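Local coordinates for protein putative malic enzyme ((S)-malate:NAD+ oxidoreductase (decarboxylating)) (Streptococcus pyogenes, PDB 2A9F) that probably catalyses the NAD-dependent oxidative decarboxylation of (S)-malate with the help of a bound divalent metal ion, at residues A[73-78]-A[113-118]; A[94-99]-A[107-112]; A[168-173]-A[350-355]; A[284-289]-A[317-322]. All blocks are in the same frame, centred on the assembly; numbering follows the deposited sequence.

Interaction 1: residues A[73-78]-A[113-118]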
loop_
_atom_site.group_PDB
_atom_site.type_symbol
_atom_site.label_atom_id
_atom_site.label_comp_id
_atom_site.label_asym_id
_atom_site.label_seq_id
_atom_site.Cartn_x
_atom_site.Cartn_y
_atom_site.Cartn_z
ATOM N N ASP A 73 -2.654 12.734 -4.345
ATOM C CA ASP A 73 -1.864 12.993 -5.547
ATOM C C ASP A 73 -0.954 14.185 -5.258
ATOM O O ASP A 73 -0.312 14.720 -6.161
ATOM C CB ASP A 73 -2.769 13.321 -6.721
ATOM C CG ASP A 73 -3.750 14.388 -6.382
ATOM O OD1 ASP A 73 -3.443 15.175 -5.464
ATOM O OD2 ASP A 73 -4.819 14.450 -7.016
ATOM N N GLY A 74 -0.918 14.596 -3.994
ATOM C CA GLY A 74 -0.078 15.713 -3.596
ATOM C C GLY A 74 -0.453 17.060 -4.196
ATOM O O GLY A 74 0.353 17.995 -4.187
ATOM N N THR A 75 -1.675 17.181 -4.708
ATOM C CA THR A 75 -2.107 18.448 -5.303
ATOM C C THR A 75 -2.660 19.454 -4.301
ATOM O O THR A 75 -2.717 20.647 -4.598
ATOM C CB THR A 75 -3.178 18.223 -6.377
ATOM O OG1 THR A 75 -4.360 17.670 -5.770
ATOM C CG2 THR A 75 -2.650 17.265 -7.447
ATOM N N ALA A 76 -3.060 18.973 -3.123
ATOM C CA ALA A 76 -3.631 19.827 -2.080
ATOM C C ALA A 76 -3.150 19.481 -0.668
ATOM O O ALA A 76 -3.930 19.451 0.292
ATOM C CB ALA A 76 -5.153 19.760 -2.136
ATOM N N VAL A 77 -1.856 19.235 -0.541
ATOM C CA VAL A 77 -1.281 18.907 0.751
ATOM C C VAL A 77 -1.358 20.070 1.750
ATOM O O VAL A 77 -0.795 21.138 1.521
ATOM C CB VAL A 77 0.189 18.493 0.598
ATOM C CG1 VAL A 77 0.724 17.996 1.938
ATOM C CG2 VAL A 77 0.317 17.437 -0.490
ATOM N N LEU A 78 -2.061 19.838 2.856
ATOM C CA LEU A 78 -2.227 20.819 3.933
ATOM C C LEU A 78 -2.543 22.266 3.501
ATOM O O LEU A 78 -3.536 22.525 2.823
ATOM C CB LEU A 78 -0.974 20.797 4.835
ATOM C CG LEU A 78 -0.874 19.827 6.019
ATOM C CD1 LEU A 78 -1.584 18.539 5.707
ATOM C CD2 LEU A 78 0.604 19.561 6.338
ATOM N N ASP A 113 1.582 9.778 -8.736
ATOM C CA ASP A 113 1.826 10.974 -9.550
ATOM C C ASP A 113 1.014 10.904 -10.840
ATOM O O ASP A 113 1.461 10.375 -11.851
ATOM C CB ASP A 113 3.315 11.174 -9.889
ATOM C CG ASP A 113 3.898 10.029 -10.695
ATOM O OD1 ASP A 113 4.979 10.207 -11.305
ATOM O OD2 ASP A 113 3.271 8.947 -10.710
ATOM N N THR A 114 -0.205 11.420 -10.762
ATOM C CA THR A 114 -1.118 11.478 -11.884
ATOM C C THR A 114 -2.146 12.457 -11.377
ATOM O O THR A 114 -2.597 12.331 -10.233
ATOM C CB THR A 114 -1.851 10.145 -12.156
ATOM O OG1 THR A 114 -2.845 9.929 -11.145
ATOM C CG2 THR A 114 -0.892 8.987 -12.168
ATOM N N LYS A 115 -2.502 13.438 -12.195
ATOM C CA LYS A 115 -3.499 14.420 -11.792
ATOM C C LYS A 115 -4.733 14.214 -12.659
ATOM O O LYS A 115 -5.716 14.962 -12.578
ATOM C CB LYS A 115 -2.961 15.833 -11.988
ATOM C CG LYS A 115 -1.699 16.123 -11.218
ATOM C CD LYS A 115 -1.397 17.594 -11.264
ATOM C CE LYS A 115 -0.249 17.932 -10.373
ATOM N NZ LYS A 115 0.975 17.327 -10.904
ATOM N N ASP A 116 -4.658 13.193 -13.504
ATOM C CA ASP A 116 -5.747 12.844 -14.401
ATOM C C ASP A 116 -6.847 12.159 -13.576
ATOM O O ASP A 116 -6.667 11.036 -13.112
ATOM C CB ASP A 116 -5.216 11.898 -15.491
ATOM C CG ASP A 116 -6.233 11.624 -16.587
ATOM O OD1 ASP A 116 -6.481 12.535 -17.416
ATOM O OD2 ASP A 116 -6.782 10.496 -16.611
ATOM N N THR A 117 -7.972 12.839 -13.389
ATOM C CA THR A 117 -9.092 12.296 -12.624
ATOM C C THR A 117 -9.434 10.879 -13.046
ATOM O O THR A 117 -9.486 9.961 -12.233
ATOM C CB THR A 117 -10.368 13.154 -12.804
ATOM O OG1 THR A 117 -10.194 14.415 -12.152
ATOM C CG2 THR A 117 -11.580 12.457 -12.216
ATOM N N GLU A 118 -9.668 10.714 -14.337
ATOM C CA GLU A 118 -10.036 9.426 -14.895
ATOM C C GLU A 118 -9.147 8.277 -14.436
ATOM O O GLU A 118 -9.647 7.255 -13.975
ATOM C CB GLU A 118 -10.039 9.515 -16.425
ATOM C CG GLU A 118 -10.857 8.442 -17.086
ATOM C CD GLU A 118 -12.173 8.241 -16.378
ATOM O OE1 GLU A 118 -12.919 9.233 -16.206
ATOM O OE2 GLU A 118 -12.455 7.091 -15.981
#

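Interaction 2: residues A[94-99]-A[107-112]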
loop_
_atom_site.group_PDB
_atom_site.type_symbol
_atom_site.label_atom_id
_atom_site.label_comp_id
_atom_site.label_asym_id
_atom_site.label_seq_id
_atom_site.Cartn_x
_atom_site.Cartn_y
_atom_site.Cartn_z
ATOM N N GLY A 94 1.772 10.458 8.244
ATOM C CA GLY A 94 1.493 11.022 9.550
ATOM C C GLY A 94 0.033 10.713 9.822
ATOM O O GLY A 94 -0.369 10.291 10.910
ATOM N N LYS A 95 -0.766 10.909 8.785
ATOM C CA LYS A 95 -2.184 10.652 8.859
ATOM C C LYS A 95 -2.417 9.182 9.209
ATOM O O LYS A 95 -3.308 8.865 9.998
ATOM C CB LYS A 95 -2.837 10.980 7.515
ATOM C CG LYS A 95 -4.359 11.046 7.555
ATOM C CD LYS A 95 -4.839 12.339 8.186
ATOM C CE LYS A 95 -6.312 12.592 7.882
ATOM N NZ LYS A 95 -6.624 14.038 8.096
ATOM N N ALA A 96 -1.620 8.295 8.617
ATOM C CA ALA A 96 -1.749 6.866 8.873
ATOM C C ALA A 96 -1.305 6.496 10.282
ATOM O O ALA A 96 -1.803 5.524 10.866
ATOM C CB ALA A 96 -0.956 6.052 7.841
ATOM N N ALA A 97 -0.378 7.252 10.846
ATOM C CA ALA A 97 0.060 6.930 12.201
ATOM C C ALA A 97 -1.070 7.264 13.190
ATOM O O ALA A 97 -1.159 6.661 14.278
ATOM C CB ALA A 97 1.334 7.694 12.558
ATOM N N LEU A 98 -1.936 8.208 12.811
ATOM C CA LEU A 98 -3.047 8.572 13.664
ATOM C C LEU A 98 -4.077 7.469 13.618
ATOM O O LEU A 98 -4.634 7.080 14.653
ATOM C CB LEU A 98 -3.673 9.887 13.215
ATOM C CG LEU A 98 -2.713 11.083 13.270
ATOM C CD1 LEU A 98 -3.478 12.348 12.976
ATOM C CD2 LEU A 98 -2.045 11.176 14.639
ATOM N N PHE A 99 -4.318 6.956 12.413
ATOM C CA PHE A 99 -5.285 5.883 12.196
ATOM C C PHE A 99 -4.996 4.724 13.146
ATOM O O PHE A 99 -5.905 4.079 13.666
ATOM C CB PHE A 99 -5.183 5.371 10.763
ATOM C CG PHE A 99 -6.231 5.909 9.832
ATOM C CD1 PHE A 99 -5.906 6.867 8.878
ATOM C CD2 PHE A 99 -7.537 5.442 9.897
ATOM C CE1 PHE A 99 -6.876 7.359 7.994
ATOM C CE2 PHE A 99 -8.514 5.925 9.026
ATOM C CZ PHE A 99 -8.181 6.892 8.066
ATOM N N ALA A 107 -3.251 1.676 8.495
ATOM C CA ALA A 107 -3.368 2.536 7.326
ATOM C C ALA A 107 -2.030 2.615 6.590
ATOM O O ALA A 107 -0.989 2.841 7.201
ATOM C CB ALA A 107 -3.838 3.948 7.751
ATOM N N ILE A 108 -2.086 2.424 5.275
ATOM C CA ILE A 108 -0.928 2.459 4.392
ATOM C C ILE A 108 -0.946 3.787 3.630
ATOM O O ILE A 108 -1.898 4.081 2.925
ATOM C CB ILE A 108 -0.997 1.319 3.309
ATOM C CG1 ILE A 108 -1.209 -0.044 3.952
ATOM C CG2 ILE A 108 0.281 1.308 2.477
ATOM C CD1 ILE A 108 -0.065 -0.517 4.793
ATOM N N PRO A 109 0.098 4.614 3.760
ATOM C CA PRO A 109 0.058 5.876 3.006
ATOM C C PRO A 109 0.461 5.616 1.546
ATOM O O PRO A 109 1.425 4.896 1.289
ATOM C CB PRO A 109 1.056 6.748 3.757
ATOM C CG PRO A 109 2.051 5.766 4.236
ATOM C CD PRO A 109 1.224 4.597 4.704
ATOM N N ILE A 110 -0.286 6.176 0.595
ATOM C CA ILE A 110 -0.002 5.965 -0.825
ATOM C C ILE A 110 -0.195 7.209 -1.683
ATOM O O ILE A 110 -1.298 7.773 -1.753
ATOM C CB ILE A 110 -0.882 4.843 -1.414
ATOM C CG1 ILE A 110 -0.439 3.503 -0.856
ATOM C CG2 ILE A 110 -0.759 4.812 -2.920
ATOM C CD1 ILE A 110 -1.298 2.344 -1.308
ATOM N N VAL A 111 0.880 7.625 -2.348
ATOM C CA VAL A 111 0.823 8.808 -3.200
ATOM C C VAL A 111 1.095 8.453 -4.652
ATOM O O VAL A 111 2.085 7.815 -4.960
ATOM C CB VAL A 111 1.844 9.873 -2.746
ATOM C CG1 VAL A 111 1.406 10.480 -1.433
ATOM C CG2 VAL A 111 3.231 9.249 -2.615
ATOM N N LEU A 112 0.209 8.856 -5.549
ATOM C CA LEU A 112 0.412 8.559 -6.968
ATOM C C LEU A 112 0.671 9.831 -7.765
ATOM O O LEU A 112 0.062 10.869 -7.485
ATOM C CB LEU A 112 -0.811 7.845 -7.536
ATOM C CG LEU A 112 -2.055 7.663 -6.654
ATOM C CD1 LEU A 112 -3.246 8.376 -7.266
ATOM C CD2 LEU A 112 -2.360 6.193 -6.541
#

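Interaction 3: residues A[168-173]-A[350-355]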
loop_
_atom_site.group_PDB
_atom_site.type_symbol
_atom_site.label_atom_id
_atom_site.label_comp_id
_atom_site.label_asym_id
_atom_site.label_seq_id
_atom_site.Cartn_x
_atom_site.Cartn_y
_atom_site.Cartn_z
ATOM N N ALA A 168 -16.853 18.545 8.656
ATOM C CA ALA A 168 -18.300 18.650 8.571
ATOM C C ALA A 168 -18.914 17.879 9.728
ATOM O O ALA A 168 -19.783 18.391 10.440
ATOM C CB ALA A 168 -18.792 18.081 7.251
ATOM N N ILE A 169 -18.445 16.650 9.910
ATOM C CA ILE A 169 -18.933 15.777 10.976
ATOM C C ILE A 169 -18.597 16.328 12.352
ATOM O O ILE A 169 -19.306 16.063 13.319
ATOM C CB ILE A 169 -18.314 14.378 10.884
ATOM C CG1 ILE A 169 -18.541 13.795 9.498
ATOM C CG2 ILE A 169 -18.935 13.478 11.917
ATOM C CD1 ILE A 169 -17.554 12.726 9.141
ATOM N N VAL A 170 -17.511 17.083 12.449
ATOM C CA VAL A 170 -17.135 17.638 13.734
ATOM C C VAL A 170 -17.905 18.923 13.971
ATOM O O VAL A 170 -18.165 19.309 15.113
ATOM C CB VAL A 170 -15.621 17.897 13.809
ATOM C CG1 VAL A 170 -15.254 18.495 15.161
ATOM C CG2 VAL A 170 -14.878 16.594 13.590
ATOM N N VAL A 171 -18.275 19.589 12.884
ATOM C CA VAL A 171 -19.044 20.815 12.997
ATOM C C VAL A 171 -20.456 20.419 13.402
ATOM O O VAL A 171 -21.095 21.087 14.215
ATOM C CB VAL A 171 -19.070 21.582 11.673
ATOM C CG1 VAL A 171 -20.079 22.738 11.754
ATOM C CG2 VAL A 171 -17.664 22.129 11.378
ATOM N N LEU A 172 -20.915 19.303 12.855
ATOM C CA LEU A 172 -22.234 18.808 13.160
ATOM C C LEU A 172 -22.298 18.397 14.621
ATOM O O LEU A 172 -23.337 18.544 15.276
ATOM C CB LEU A 172 -22.571 17.615 12.265
ATOM C CG LEU A 172 -24.033 17.167 12.281
ATOM C CD1 LEU A 172 -24.950 18.381 12.093
ATOM C CD2 LEU A 172 -24.269 16.161 11.178
ATOM N N ALA A 173 -21.188 17.892 15.145
ATOM C CA ALA A 173 -21.169 17.462 16.536
ATOM C C ALA A 173 -21.076 18.692 17.411
ATOM O O ALA A 173 -21.645 18.733 18.513
ATOM C CB ALA A 173 -19.984 16.536 16.798
ATOM N N LYS A 350 -22.919 12.339 16.816
ATOM C CA LYS A 350 -23.529 12.214 18.139
ATOM C C LYS A 350 -22.517 11.611 19.104
ATOM O O LYS A 350 -22.344 12.107 20.217
ATOM C CB LYS A 350 -24.786 11.346 18.077
ATOM C CG LYS A 350 -26.011 12.065 17.527
ATOM C CD LYS A 350 -27.142 11.079 17.247
ATOM C CE LYS A 350 -28.380 11.793 16.712
ATOM N NZ LYS A 350 -29.456 10.838 16.338
ATOM N N GLY A 351 -21.846 10.550 18.654
ATOM C CA GLY A 351 -20.831 9.891 19.461
ATOM C C GLY A 351 -19.839 10.930 19.928
ATOM O O GLY A 351 -19.576 11.075 21.126
ATOM N N ILE A 352 -19.290 11.675 18.981
ATOM C CA ILE A 352 -18.350 12.724 19.326
ATOM C C ILE A 352 -19.013 13.630 20.365
ATOM O O ILE A 352 -18.393 14.014 21.363
ATOM C CB ILE A 352 -17.972 13.562 18.075
ATOM C CG1 ILE A 352 -17.073 12.746 17.155
ATOM C CG2 ILE A 352 -17.294 14.859 18.486
ATOM C CD1 ILE A 352 -16.375 13.590 16.097
ATOM N N ALA A 353 -20.278 13.964 20.128
ATOM C CA ALA A 353 -21.023 14.830 21.041
ATOM C C ALA A 353 -21.085 14.263 22.455
ATOM O O ALA A 353 -20.876 14.985 23.414
ATOM C CB ALA A 353 -22.453 15.078 20.508
ATOM N N SER A 354 -21.373 12.970 22.562
ATOM C CA SER A 354 -21.452 12.277 23.849
ATOM C C SER A 354 -20.239 12.460 24.775
ATOM O O SER A 354 -20.353 12.266 25.974
ATOM C CB SER A 354 -21.637 10.776 23.623
ATOM O OG SER A 354 -22.889 10.477 23.036
ATOM N N LEU A 355 -19.085 12.822 24.223
ATOM C CA LEU A 355 -17.879 12.973 25.032
ATOM C C LEU A 355 -17.709 14.281 25.791
ATOM O O LEU A 355 -16.621 14.583 26.286
ATOM C CB LEU A 355 -16.638 12.733 24.173
ATOM C CG LEU A 355 -16.244 11.280 23.895
ATOM C CD1 LEU A 355 -17.283 10.602 23.015
ATOM C CD2 LEU A 355 -14.889 11.265 23.214
#

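Interaction 4: residues A[284-289]-A[317-322]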
loop_
_atom_site.group_PDB
_atom_site.type_symbol
_atom_site.label_atom_id
_atom_site.label_comp_id
_atom_site.label_asym_id
_atom_site.label_seq_id
_atom_site.Cartn_x
_atom_site.Cartn_y
_atom_site.Cartn_z
ATOM N N VAL A 284 -24.319 31.465 17.492
ATOM C CA VAL A 284 -23.182 30.563 17.383
ATOM C C VAL A 284 -22.550 30.923 16.039
ATOM O O VAL A 284 -23.218 31.498 15.182
ATOM C CB VAL A 284 -23.629 29.079 17.379
ATOM C CG1 VAL A 284 -22.423 28.169 17.285
ATOM C CG2 VAL A 284 -24.417 28.772 18.633
ATOM N N ILE A 285 -21.274 30.594 15.861
ATOM C CA ILE A 285 -20.556 30.907 14.630
ATOM C C ILE A 285 -19.434 29.910 14.353
ATOM O O ILE A 285 -18.585 29.668 15.208
ATOM C CB ILE A 285 -19.945 32.324 14.713
ATOM C CG1 ILE A 285 -21.053 33.374 14.571
ATOM C CG2 ILE A 285 -18.850 32.491 13.660
ATOM C CD1 ILE A 285 -20.563 34.802 14.666
ATOM N N PHE A 286 -19.423 29.337 13.156
ATOM C CA PHE A 286 -18.378 28.382 12.793
ATOM C C PHE A 286 -17.645 28.825 11.545
ATOM O O PHE A 286 -18.016 28.473 10.438
ATOM C CB PHE A 286 -18.979 26.988 12.604
ATOM C CG PHE A 286 -19.421 26.363 13.886
ATOM C CD1 PHE A 286 -18.488 25.974 14.837
ATOM C CD2 PHE A 286 -20.770 26.243 14.190
ATOM C CE1 PHE A 286 -18.893 25.480 16.075
ATOM C CE2 PHE A 286 -21.185 25.750 15.426
ATOM C CZ PHE A 286 -20.249 25.370 16.371
ATOM N N ALA A 287 -16.605 29.624 11.736
ATOM C CA ALA A 287 -15.825 30.118 10.618
ATOM C C ALA A 287 -14.753 29.089 10.315
ATOM O O ALA A 287 -13.651 29.150 10.861
ATOM C CB ALA A 287 -15.202 31.443 10.973
ATOM N N MET A 288 -15.092 28.140 9.444
ATOM C CA MET A 288 -14.197 27.055 9.066
ATOM C C MET A 288 -13.166 27.386 8.007
ATOM O O MET A 288 -12.327 26.549 7.682
ATOM C CB MET A 288 -15.021 25.860 8.596
ATOM C CG MET A 288 -15.937 25.314 9.662
ATOM S SD MET A 288 -15.007 24.950 11.156
ATOM C CE MET A 288 -15.074 26.477 11.987
ATOM N N ALA A 289 -13.229 28.591 7.454
ATOM C CA ALA A 289 -12.274 28.968 6.427
ATOM C C ALA A 289 -10.839 28.817 6.938
ATOM O O ALA A 289 -10.478 29.327 8.007
ATOM C CB ALA A 289 -12.524 30.390 5.959
ATOM N N ASN A 317 -12.282 26.075 20.972
ATOM C CA ASN A 317 -13.239 25.369 20.139
ATOM C C ASN A 317 -12.719 25.119 18.734
ATOM O O ASN A 317 -13.228 25.684 17.763
ATOM C CB ASN A 317 -14.544 26.153 20.039
ATOM C CG ASN A 317 -15.192 26.369 21.372
ATOM O OD1 ASN A 317 -15.680 25.432 22.006
ATOM N ND2 ASN A 317 -15.198 27.617 21.818
ATOM N N GLN A 318 -11.695 24.281 18.625
ATOM C CA GLN A 318 -11.146 23.944 17.326
ATOM C C GLN A 318 -11.886 22.726 16.791
ATOM O O GLN A 318 -12.007 21.697 17.471
ATOM C CB GLN A 318 -9.647 23.653 17.426
ATOM C CG GLN A 318 -9.117 22.782 16.301
ATOM C CD GLN A 318 -7.646 23.013 16.023
ATOM O OE1 GLN A 318 -6.852 23.227 16.943
ATOM N NE2 GLN A 318 -7.270 22.962 14.747
ATOM N N ILE A 319 -12.403 22.870 15.576
ATOM C CA ILE A 319 -13.133 21.811 14.902
ATOM C C ILE A 319 -12.099 21.071 14.082
ATOM O O ILE A 319 -11.785 21.479 12.964
ATOM C CB ILE A 319 -14.218 22.401 13.956
ATOM C CG1 ILE A 319 -15.367 22.985 14.777
ATOM C CG2 ILE A 319 -14.753 21.329 13.025
ATOM C CD1 ILE A 319 -14.955 24.069 15.723
ATOM N N ASN A 320 -11.555 19.993 14.628
ATOM C CA ASN A 320 -10.538 19.260 13.881
ATOM C C ASN A 320 -10.891 17.832 13.508
ATOM O O ASN A 320 -11.472 17.075 14.294
ATOM C CB ASN A 320 -9.198 19.285 14.622
ATOM C CG ASN A 320 -9.303 18.754 16.036
ATOM O OD1 ASN A 320 -10.078 19.263 16.848
ATOM N ND2 ASN A 320 -8.518 17.727 16.341
ATOM N N ASN A 321 -10.521 17.511 12.271
ATOM C CA ASN A 321 -10.717 16.222 11.621
ATOM C C ASN A 321 -10.480 15.023 12.519
ATOM O O ASN A 321 -11.230 14.048 12.494
ATOM C CB ASN A 321 -9.759 16.110 10.434
ATOM C CG ASN A 321 -10.478 15.954 9.138
ATOM O OD1 ASN A 321 -11.337 15.079 9.012
ATOM N ND2 ASN A 321 -10.149 16.799 8.152
ATOM N N VAL A 322 -9.421 15.110 13.299
ATOM C CA VAL A 322 -9.003 14.036 14.172
ATOM C C VAL A 322 -10.090 13.280 14.940
ATOM O O VAL A 322 -10.069 12.057 14.987
ATOM C CB VAL A 322 -7.937 14.559 15.118
ATOM C CG1 VAL A 322 -7.374 13.437 15.913
ATOM C CG2 VAL A 322 -6.841 15.221 14.307
#

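Interaction 1: residues A[73-78]-A[113-118]
An Asx turn just past the C-terminal end of strand 67-72 forms one side of this contact, where D73 and T75 meet T114 and K115 near the metal-binding residue D138. OD1 of D73 accepts twice from T75: from its backbone N at 2.8 Å and from its hydroxyl OG1 at 2.7 Å. Both donors arrive from the same face of the carboxylate, about 30° out of its plane, the amide on the anti side and the hydroxyl on the syn side. With its CG held between its own backbone N and carbonyl carbon (chi1 51°), D73 curls its carboxylate back over the turn to reach T75. Its CB, which points to the other loop, lies 3.7 Å from the carbonyl O of T114. The second touch is apolar. CG2 of T75 lies alongside the K115 chain, closest to CE at 3.8 Å, and the two side chains run past each other in opposite directions. R143, on helix 143-154, joins the two loops: it pairs with OD2 of D73 in a salt bridge and donates to the carbonyl O of K115. Helix 117-127 packs I120 on D73 and T114, while A126 of the second subunit reaches T114.

Interaction 2: residues A[94-99]-A[107-112]
A96 and F99, one helical turn apart, turn their CB atoms to the strand and close round the methyl group of A107 in the second half of a beta-alpha-beta unit, formed by strand 67-72, helix 85-102 and strand 106-111. The local axes of helix and strand run nearly antiparallel, at 168°, and come within 7.4 Å, a close approach that the small alanine side chains make possible. CB of A107 points at the helix and lies 3.6 Å from CB of A96 and equally 3.6 Å from CB of F99. The F99 ring slants obliquely beside the same methyl, with CG 3.7 Å from CB of A107, so the alanine meets the root of the aromatic side chain. Farther along the strand, P109 again faces the helix, two residues on as strand alternation dictates, and its CD lies 4.1 Å from CB of A96.

The rest of the F99 ring belongs to a larger aromatic cluster, meeting F329 edge-to-face and F325 with planes inclined to each other. K95, the predicted proton acceptor, sits on the same helix but sends its amine away from the strand, to a salt bridge with D162 and a weak hydrogen bond with Y40 of the second subunit. The apolar face of the helix therefore rests on the sheet while a neighbouring face carries a predicted active-site group. The tightest approach involves the strand backbone: CB of A96 lies 3.3 Å from the carbonyl O of A107.

Interaction 3: residues A[168-173]-A[350-355]
Two helices of the NAD-binding domain pack here, the long helix 162-180 and the C-terminal end of helix 342-354, with A173 facing I352 across the crossing. The local axes pass 8.6 Å apart at a signed angle of -52°, and the backbones come nearest at A173 and A353. On its helix I352 makes the side-chain contacts, and its two branches do separate work. Its CG2, which lies opposite the backbone N across the CA-CB bond, meets the methyl of A173 at 3.6 Å, methyl to methyl, with CB of I352 also close to that methyl. The longer branch starts out anti to the carbonyl carbon (chi1 -72°) and extends (chi2 -165°), taking CD1 to CG2 of V170 at 4.2 Å. V170 and I352 cross at about a right angle and meet through these methyl ends.

The interface is apolar and largely buried. Around it, I169 and L172 extend the packing to A349 of helix 342-354, and A168 and L172 turn to helix 198-210, placing helix 162-180 between the two. V170 also lies about 5 Å, side chain to side chain, from N320, a predicted malate-binding residue, so one end of this packing borders the probable substrate pocket. At the other end, the A173 methyl stands 4.2 Å from the backbone N of A353.

Interaction 4: residues A[284-289]-A[317-322]
Torsions near -70° at chi1 in F286 and near -60° in M288 place each CG anti to its carbonyl carbon, and from there both side chains turn to I319, on the loop between strand 307-310 and helix 325-335. The setting is the C-terminal end of an inner strand, 284-287, of the sheet in the NAD-binding domain, a Rossmann-type fold in this family. The M288 chain bends twice more, at chi2 (-53°) and chi3, which folds the thioether across the isoleucine instead of letting it run out straight. SD lies 3.9 Å from CB of I319, and CG1 and CG2 each stand 4.1 Å from it, so the sulfur sits over the branch point, near CG1 and the CG2 methyl. I319 in turn sends its longer arm to the phenyl group, where its CD1 methyl approaches the ring obliquely. Both F286 and M288 cross I319 at about a right angle, one near the end of its chain and the other at its base.

The contact bridges a strand end and a loop that carries N320, a predicted malate-binding residue next to I319, while N290, another, follows closely after M288. Helix 162-180 closes the apolar group, with A174 against F286 and both V170 and V171 against I319. Between the two gripping residues, A287 is the centre of an inverse gamma turn. At the ring, CD1 of I319 reaches CD1 of F286 at 4.1 Å and CE1 of F286 at 4.2 Å.

From the N terminus, interaction 1 opens after strand 67-72 and closes at the start of helix 117-127. Interaction 2 is nested inside that loop, tying helix 85-102 to strand 106-111, and the two touch where D73 meets L112. Both lie in the N-terminal malic enzyme domain and both reach the second subunit. Interaction 3 opens later, on helix 162-180, and closes a much longer loop at helix 342-354. Interaction 4 is nested within it and touches it through V170 and V171, tying strand 284-287 to the loop after strand 307-310. The two nested pairs follow in series; interactions 2 and 4 approach to about 4 Å between nearest atoms without touching.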